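Local atomic coordinates of protein ninB (Enterobacteria phage lambda, PDB entry 1PC6), a protein that probably takes part in phage genetic recombination, with functional similarities to the Escherichia coli RecFOR proteins in the initiation of genetic exchange. Residues R47-C52 with E111-I116; A51-V56 with S71-F76. All coordinates share one frame; numbering follows the deposited sequence.

Interaction 1: residues R47-C52 with E111-I116; sequences RKLWAC and ELLELI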
ATOM      1  N   ARG A  47      -0.722  -8.119   9.013  1.00 71.97           N
ATOM      2  CA  ARG A  47      -1.911  -8.275   9.848  1.00 69.09           C
ATOM      3  C   ARG A  47      -1.607  -7.834  11.286  1.00 66.84           C
ATOM      4  O   ARG A  47      -2.462  -7.236  11.947  1.00 66.67           O
ATOM      5  CB  ARG A  47      -2.400  -9.731   9.826  1.00 68.89           C
ATOM      6  N   LYS A  48      -0.389  -8.123  11.755  1.00 63.14           N
ATOM      7  CA  LYS A  48       0.035  -7.748  13.101  1.00 59.60           C
ATOM      8  C   LYS A  48       0.223  -6.226  13.185  1.00 58.49           C
ATOM      9  O   LYS A  48      -0.314  -5.585  14.093  1.00 59.68           O
ATOM     10  CB  LYS A  48       1.336  -8.478  13.480  1.00 56.55           C
ATOM     11  N   LEU A  49       0.970  -5.641  12.246  1.00 56.29           N
ATOM     12  CA  LEU A  49       1.183  -4.190  12.244  1.00 53.72           C
ATOM     13  C   LEU A  49      -0.133  -3.426  12.303  1.00 51.68           C
ATOM     14  O   LEU A  49      -0.313  -2.535  13.127  1.00 51.44           O
ATOM     15  CB  LEU A  49       1.924  -3.743  10.982  1.00 55.71           C
ATOM     16  CG  LEU A  49       1.843  -2.234  10.664  1.00 56.52           C
ATOM     17  CD1 LEU A  49       2.995  -1.477  11.316  1.00 56.72           C
ATOM     18  CD2 LEU A  49       1.890  -2.030   9.163  1.00 56.77           C
ATOM     19  N   TRP A  50      -1.054  -3.773  11.418  1.00 49.16           N
ATOM     20  CA  TRP A  50      -2.324  -3.079  11.387  1.00 49.75           C
ATOM     21  C   TRP A  50      -3.246  -3.374  12.538  1.00 48.99           C
ATOM     22  O   TRP A  50      -4.161  -2.611  12.802  1.00 51.17           O
ATOM     23  CB  TRP A  50      -3.029  -3.335  10.062  1.00 51.13           C
ATOM     24  CG  TRP A  50      -2.347  -2.614   8.966  1.00 52.13           C
ATOM     25  CD1 TRP A  50      -1.445  -3.125   8.091  1.00 52.60           C
ATOM     26  CD2 TRP A  50      -2.395  -1.208   8.720  1.00 51.88           C
ATOM     27  NE1 TRP A  50      -0.918  -2.125   7.317  1.00 53.64           N
ATOM     28  CE2 TRP A  50      -1.485  -0.934   7.685  1.00 52.42           C
ATOM     29  CE3 TRP A  50      -3.116  -0.150   9.282  1.00 51.48           C
ATOM     30  CZ2 TRP A  50      -1.274   0.355   7.195  1.00 52.73           C
ATOM     31  CZ3 TRP A  50      -2.907   1.127   8.799  1.00 51.74           C
ATOM     32  CH2 TRP A  50      -1.991   1.370   7.763  1.00 52.46           C
ATOM     33  N   ALA A  51      -3.020  -4.481  13.224  1.00 48.85           N
ATOM     34  CA  ALA A  51      -3.856  -4.804  14.369  1.00 48.83           C
ATOM     35  C   ALA A  51      -3.365  -3.931  15.524  1.00 49.02           C
ATOM     36  O   ALA A  51      -4.156  -3.499  16.360  1.00 47.86           O
ATOM     37  CB  ALA A  51      -3.728  -6.272  14.720  1.00 49.23           C
ATOM     38  N   CYS A  52      -2.055  -3.677  15.550  1.00 48.37           N
ATOM     39  CA  CYS A  52      -1.432  -2.837  16.573  1.00 49.40           C
ATOM     40  C   CYS A  52      -1.895  -1.417  16.391  1.00 48.36           C
ATOM     41  O   CYS A  52      -2.467  -0.813  17.298  1.00 49.81           O
ATOM     42  CB  CYS A  52       0.082  -2.843  16.438  1.00 50.42           C
ATOM     43  SG  CYS A  52       0.792  -4.429  16.723  1.00 58.39           S
ATOM     44  N   GLU A 111      12.002  -2.891  13.805  1.00 71.25           N
ATOM     45  CA  GLU A 111      12.067  -1.836  14.822  1.00 69.06           C
ATOM     46  C   GLU A 111      10.761  -1.077  14.984  1.00 66.24           C
ATOM     47  O   GLU A 111      10.398  -0.683  16.092  1.00 65.34           O
ATOM     48  CB  GLU A 111      13.172  -0.838  14.490  1.00 70.40           C
ATOM     49  CG  GLU A 111      14.530  -1.242  15.007  1.00 74.94           C
ATOM     50  CD  GLU A 111      15.588  -0.193  14.745  1.00 77.65           C
ATOM     51  OE1 GLU A 111      15.278   1.008  14.894  1.00 77.27           O
ATOM     52  OE2 GLU A 111      16.733  -0.568  14.402  1.00 80.57           O
ATOM     53  N   LEU A 112      10.068  -0.864  13.867  1.00 63.35           N
ATOM     54  CA  LEU A 112       8.799  -0.156  13.867  1.00 60.73           C
ATOM     55  C   LEU A 112       7.823  -0.887  14.759  1.00 60.08           C
ATOM     56  O   LEU A 112       7.166  -0.284  15.608  1.00 60.92           O
ATOM     57  CB  LEU A 112       8.239  -0.081  12.447  1.00 59.50           C
ATOM     58  CG  LEU A 112       6.769   0.322  12.294  1.00 58.34           C
ATOM     59  CD1 LEU A 112       6.477   1.556  13.133  1.00 56.86           C
ATOM     60  CD2 LEU A 112       6.461   0.569  10.827  1.00 55.25           C
ATOM     61  N   LEU A 113       7.739  -2.195  14.558  1.00 59.55           N
ATOM     62  CA  LEU A 113       6.846  -3.041  15.341  1.00 59.31           C
ATOM     63  C   LEU A 113       7.209  -3.015  16.822  1.00 57.73           C
ATOM     64  O   LEU A 113       6.332  -3.099  17.690  1.00 56.89           O
ATOM     65  CB  LEU A 113       6.896  -4.487  14.821  1.00 61.10           C
ATOM     66  CG  LEU A 113       6.129  -4.866  13.546  1.00 60.92           C
ATOM     67  CD1 LEU A 113       6.445  -6.292  13.176  1.00 61.08           C
ATOM     68  CD2 LEU A 113       4.632  -4.718  13.765  1.00 61.69           C
ATOM     69  N   GLU A 114       8.506  -2.912  17.105  1.00 56.50           N
ATOM     70  CA  GLU A 114       8.996  -2.867  18.484  1.00 54.95           C
ATOM     71  C   GLU A 114       8.546  -1.547  19.112  1.00 51.83           C
ATOM     72  O   GLU A 114       8.049  -1.507  20.248  1.00 48.93           O
ATOM     73  CB  GLU A 114      10.541  -2.985  18.507  1.00 56.62           C
ATOM     74  N   LEU A 115       8.721  -0.470  18.354  1.00 48.85           N
ATOM     75  CA  LEU A 115       8.321   0.842  18.814  1.00 48.26           C
ATOM     76  C   LEU A 115       6.831   0.810  19.150  1.00 49.30           C
ATOM     77  O   LEU A 115       6.428   1.118  20.280  1.00 49.52           O
ATOM     78  CB  LEU A 115       8.578   1.880  17.732  1.00 45.95           C
ATOM     79  CG  LEU A 115       8.292   3.309  18.183  1.00 44.25           C
ATOM     80  CD1 LEU A 115       9.048   3.601  19.457  1.00 41.43           C
ATOM     81  CD2 LEU A 115       8.693   4.273  17.092  1.00 45.06           C
ATOM     82  N   ILE A 116       6.017   0.428  18.166  1.00 47.70           N
ATOM     83  CA  ILE A 116       4.577   0.352  18.366  1.00 45.84           C
ATOM     84  C   ILE A 116       4.198  -0.495  19.583  1.00 45.56           C
ATOM     85  O   ILE A 116       3.353  -0.100  20.386  1.00 45.27           O
ATOM     86  CB  ILE A 116       3.878  -0.237  17.141  1.00 43.92           C
ATOM     87  CG1 ILE A 116       4.361   0.468  15.873  1.00 41.71           C
ATOM     88  CG2 ILE A 116       2.369  -0.086  17.303  1.00 43.79           C
ATOM     89  CD1 ILE A 116       3.710  -0.057  14.620  1.00 39.47           C
TER

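Interaction 2: residues A51-V56 with S71-F76; sequences ACLGDV and SWKCVF. With BME (beta-mercaptoethanol), chain C.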
ATOM      1  N   ALA A  51      -3.020  -4.481  13.224  1.00 48.85           N
ATOM      2  CA  ALA A  51      -3.856  -4.804  14.369  1.00 48.83           C
ATOM      3  C   ALA A  51      -3.365  -3.931  15.524  1.00 49.02           C
ATOM      4  O   ALA A  51      -4.156  -3.499  16.360  1.00 47.86           O
ATOM      5  CB  ALA A  51      -3.728  -6.272  14.720  1.00 49.23           C
ATOM      6  N   CYS A  52      -2.055  -3.677  15.550  1.00 48.37           N
ATOM      7  CA  CYS A  52      -1.432  -2.837  16.573  1.00 49.40           C
ATOM      8  C   CYS A  52      -1.895  -1.417  16.391  1.00 48.36           C
ATOM      9  O   CYS A  52      -2.467  -0.813  17.298  1.00 49.81           O
ATOM     10  CB  CYS A  52       0.082  -2.843  16.438  1.00 50.42           C
ATOM     11  SG  CYS A  52       0.792  -4.429  16.723  1.00 58.39           S
ATOM     12  N   LEU A  53      -1.611  -0.889  15.206  1.00 46.10           N
ATOM     13  CA  LEU A  53      -2.001   0.461  14.863  1.00 44.28           C
ATOM     14  C   LEU A  53      -3.480   0.639  15.191  1.00 43.73           C
ATOM     15  O   LEU A  53      -3.866   1.641  15.783  1.00 44.80           O
ATOM     16  CB  LEU A  53      -1.738   0.718  13.376  1.00 42.27           C
ATOM     17  CG  LEU A  53      -0.275   0.535  12.963  1.00 40.78           C
ATOM     18  CD1 LEU A  53      -0.090   0.923  11.510  1.00 40.05           C
ATOM     19  CD2 LEU A  53       0.614   1.387  13.840  1.00 36.71           C
ATOM     20  N   GLY A  54      -4.298  -0.348  14.834  1.00 41.77           N
ATOM     21  CA  GLY A  54      -5.722  -0.261  15.104  1.00 40.78           C
ATOM     22  C   GLY A  54      -6.022  -0.158  16.585  1.00 41.75           C
ATOM     23  O   GLY A  54      -6.829   0.670  17.002  1.00 42.94           O
ATOM     24  N   ASP A  55      -5.360  -0.996  17.377  1.00 41.31           N
ATOM     25  CA  ASP A  55      -5.546  -1.017  18.823  1.00 41.82           C
ATOM     26  C   ASP A  55      -5.167   0.315  19.422  1.00 40.74           C
ATOM     27  O   ASP A  55      -5.930   0.897  20.190  1.00 40.98           O
ATOM     28  CB  ASP A  55      -4.691  -2.114  19.462  1.00 44.65           C
ATOM     29  CG  ASP A  55      -5.220  -3.504  19.179  1.00 45.69           C
ATOM     30  OD1 ASP A  55      -4.437  -4.480  19.280  1.00 45.22           O
ATOM     31  OD2 ASP A  55      -6.422  -3.612  18.862  1.00 47.24           O
ATOM     32  N   VAL A  56      -3.978   0.790  19.085  1.00 38.75           N
ATOM     33  CA  VAL A  56      -3.524   2.068  19.600  1.00 40.02           C
ATOM     34  C   VAL A  56      -4.514   3.128  19.168  1.00 40.82           C
ATOM     35  O   VAL A  56      -4.856   4.027  19.924  1.00 42.01           O
ATOM     36  CB  VAL A  56      -2.145   2.429  19.042  1.00 40.15           C
ATOM     37  CG1 VAL A  56      -1.803   3.865  19.399  1.00 40.76           C
ATOM     38  CG2 VAL A  56      -1.104   1.479  19.594  1.00 38.97           C
ATOM     39  N   SER A  71      -2.727   7.264  10.264  1.00 51.56           N
ATOM     40  CA  SER A  71      -2.140   8.416  10.914  1.00 48.83           C
ATOM     41  C   SER A  71      -1.130   7.972  11.966  1.00 48.25           C
ATOM     42  O   SER A  71      -0.091   8.608  12.123  1.00 50.25           O
ATOM     43  CB  SER A  71      -3.235   9.271  11.561  1.00 49.44           C
ATOM     44  OG  SER A  71      -4.188   9.724  10.607  1.00 49.50           O
ATOM     45  N   TRP A  72      -1.421   6.893  12.693  1.00 45.99           N
ATOM     46  CA  TRP A  72      -0.491   6.409  13.711  1.00 41.83           C
ATOM     47  C   TRP A  72       0.765   5.806  13.082  1.00 42.31           C
ATOM     48  O   TRP A  72       1.840   5.827  13.692  1.00 41.70           O
ATOM     49  CB  TRP A  72      -1.152   5.377  14.631  1.00 39.93           C
ATOM     50  CG  TRP A  72      -1.845   5.960  15.840  1.00 39.50           C
ATOM     51  CD1 TRP A  72      -3.193   6.034  16.058  1.00 37.97           C
ATOM     52  CD2 TRP A  72      -1.224   6.542  16.994  1.00 37.50           C
ATOM     53  NE1 TRP A  72      -3.448   6.623  17.272  1.00 37.38           N
ATOM     54  CE2 TRP A  72      -2.256   6.943  17.868  1.00 37.84           C
ATOM     55  CE3 TRP A  72       0.103   6.763  17.376  1.00 36.39           C
ATOM     56  CZ2 TRP A  72      -1.998   7.553  19.102  1.00 37.44           C
ATOM     57  CZ3 TRP A  72       0.358   7.368  18.601  1.00 34.43           C
ATOM     58  CH2 TRP A  72      -0.688   7.755  19.449  1.00 34.15           C
ATOM     59  N   LYS A  73       0.649   5.268  11.867  1.00 42.05           N
ATOM     60  CA  LYS A  73       1.819   4.691  11.211  1.00 43.19           C
ATOM     61  C   LYS A  73       2.814   5.823  10.970  1.00 42.84           C
ATOM     62  O   LYS A  73       4.012   5.667  11.185  1.00 41.76           O
ATOM     63  CB  LYS A  73       1.426   4.015   9.893  1.00 45.16           C
ATOM     64  CG  LYS A  73       2.552   3.205   9.260  1.00 47.21           C
ATOM     65  CD  LYS A  73       2.041   2.273   8.165  1.00 52.43           C
ATOM     66  CE  LYS A  73       1.682   2.985   6.853  1.00 55.23           C
ATOM     67  NZ  LYS A  73       2.852   3.245   5.957  1.00 56.82           N
ATOM     68  N   CYS A  74       2.299   6.973  10.540  1.00 43.86           N
ATOM     69  CA  CYS A  74       3.126   8.154  10.295  1.00 44.25           C
ATOM     70  C   CYS A  74       3.908   8.559  11.541  1.00 42.78           C
ATOM     71  O   CYS A  74       5.137   8.648  11.520  1.00 41.84           O
ATOM     72  CB  CYS A  74       2.255   9.337   9.864  1.00 45.73           C
ATOM     73  SG  CYS A  74       2.041   9.520   8.102  1.00 51.37           S
ATOM     74  N   VAL A  75       3.173   8.820  12.616  1.00 40.92           N
ATOM     75  CA  VAL A  75       3.768   9.227  13.872  1.00 40.62           C
ATOM     76  C   VAL A  75       4.856   8.243  14.275  1.00 42.07           C
ATOM     77  O   VAL A  75       5.977   8.634  14.611  1.00 42.23           O
ATOM     78  CB  VAL A  75       2.710   9.288  14.994  1.00 38.28           C
ATOM     79  CG1 VAL A  75       3.329   9.852  16.262  1.00 37.12           C
ATOM     80  CG2 VAL A  75       1.526  10.129  14.553  1.00 36.44           C
ATOM     81  N   PHE A  76       4.527   6.960  14.238  1.00 43.09           N
ATOM     82  CA  PHE A  76       5.504   5.967  14.618  1.00 44.43           C
ATOM     83  C   PHE A  76       6.671   5.968  13.657  1.00 45.32           C
ATOM     84  O   PHE A  76       7.813   5.996  14.086  1.00 47.04           O
ATOM     85  CB  PHE A  76       4.867   4.581  14.710  1.00 42.63           C
ATOM     86  CG  PHE A  76       4.101   4.361  15.983  1.00 41.13           C
ATOM     87  CD1 PHE A  76       4.738   4.460  17.212  1.00 40.29           C
ATOM     88  CD2 PHE A  76       2.737   4.083  15.954  1.00 41.30           C
ATOM     89  CE1 PHE A  76       4.026   4.291  18.405  1.00 42.89           C
ATOM     90  CE2 PHE A  76       2.011   3.909  17.141  1.00 42.27           C
ATOM     91  CZ  PHE A  76       2.657   4.015  18.369  1.00 41.79           C
TER
HETATM   92  C1  BME C 300       4.363   5.607   7.256  1.00 85.41           C
HETATM   93  C2  BME C 300       4.885   7.036   7.471  1.00 84.47           C
HETATM   94  O1  BME C 300       2.979   5.558   7.544  1.00 83.30           O
HETATM   95  S2  BME C 300       4.018   8.188   6.370  1.00 88.00           S

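Interaction 1: residues R47-C52 with E111-I116
In the helical core of the NinB fold, L49 and C52 of helix 43-59 meet L112, L113 and I116 of helix 106-122, and the case illustrates how two helical segments can pack through apolar groups. Within 47-52 and 111-116 the axes approach to 10.5 Å, and their N-to-C directions differ by only 29°. Residues one turn apart on each side therefore face one another: L49 has L113 as its backbone neighbour, and C52 has I116.

L49 does most of the work. Its CG stands anti to the backbone N (chi1 163°), beside the carbonyl carbon, and from there CD1 reaches the second helix. The methyl lies 3.7 Å from I116 CD1 and 4.1 Å from L112 CD2, so one branch of a leucine lies close to two side chains, both of which cross that of L49 at about a right angle. The other methyl, L49 CD2, turns back along its own helix and lies over a face of the W50 indole, offset toward the rim. At the base of L49, L113 presents CD2 to the backbone, 3.8 Å from L49 CA.

In this nearly parallel packing of helices far apart in sequence, with 58 residues between the segments, I116 uses both its arms: CD1 goes to L49, whereas CG2, anti to the backbone N, sits 3.7 Å from C52 CB. C52 thus meets the isoleucine through its methylene. L112 also packs against F76 of helix 69-80 and against T101 and M104, while C52 touches W127 in a loop.

Interaction 2: residues A51-V56 with S71-F76
The six-membered ring of the W72 indole carries V56 on one face: V56 CG1 stands over the ring 3.6 Å from its centroid and 16° off the normal, a CH-pi contact made almost straight down. With V56 CG1 anti to the backbone N (chi1 170°), this branch is the one delivered to the indole. The same methyl lies at the edge of the F76 ring, near its plane, with F76 CE2 4.4 Å away. One valine branch is thereby shared between two aromatic rings that it meets in different ways.

L53, a turn earlier, divides its methyls. CD2 approaches F76 CD2 at 4.0 Å, the two side chains sliding past each other in opposite directions, and CD1 lies 3.8 Å from K73 CB, touching the aliphatic start of the lysine. Beyond that the K73 chain bends at its last two torsions. NZ is hydrogen-bonded to T101 OG1 and, weakly, to O1 of a beta-mercaptoethanol probably left from crystallisation. The link of this molecule to C74 SG is stretched in the model.

Segments 51-56 and 71-76, on helices 43-59 and 69-80, cross at 101°, nearly perpendicular, and the closest backbone pair is L53 with W72, whose CA atoms are 6.2 Å apart. Further aromatic groups extend the contact: F119 of helix 106-122 meets F76 edge-to-face and also meets W72, which has W62 as another ring neighbour. Helix 69-80 also meets the second subunit, where L89 of that chain packs against V75 and F76.

How the interactions relate
Both interactions are buried and start from helix 43-59, with A51 and C52 common to the two ranges, yet they use it differently. Interaction 1 joins it to helix 106-122 at a shallow angle through aliphatic branches; interaction 2 joins it to helix 69-80 almost at right angles, with aromatic faces and edges and a lysine at its margin. Their centres are 8 Å apart and the packing is continuous: I116 CD1 lies 3.5 Å from L53 CD2, and L112 CD1 lies 3.8 Å from F76 CB. The three helices thus share one apolar core, and at interaction 2 helix 69-80 also packs against the second subunit.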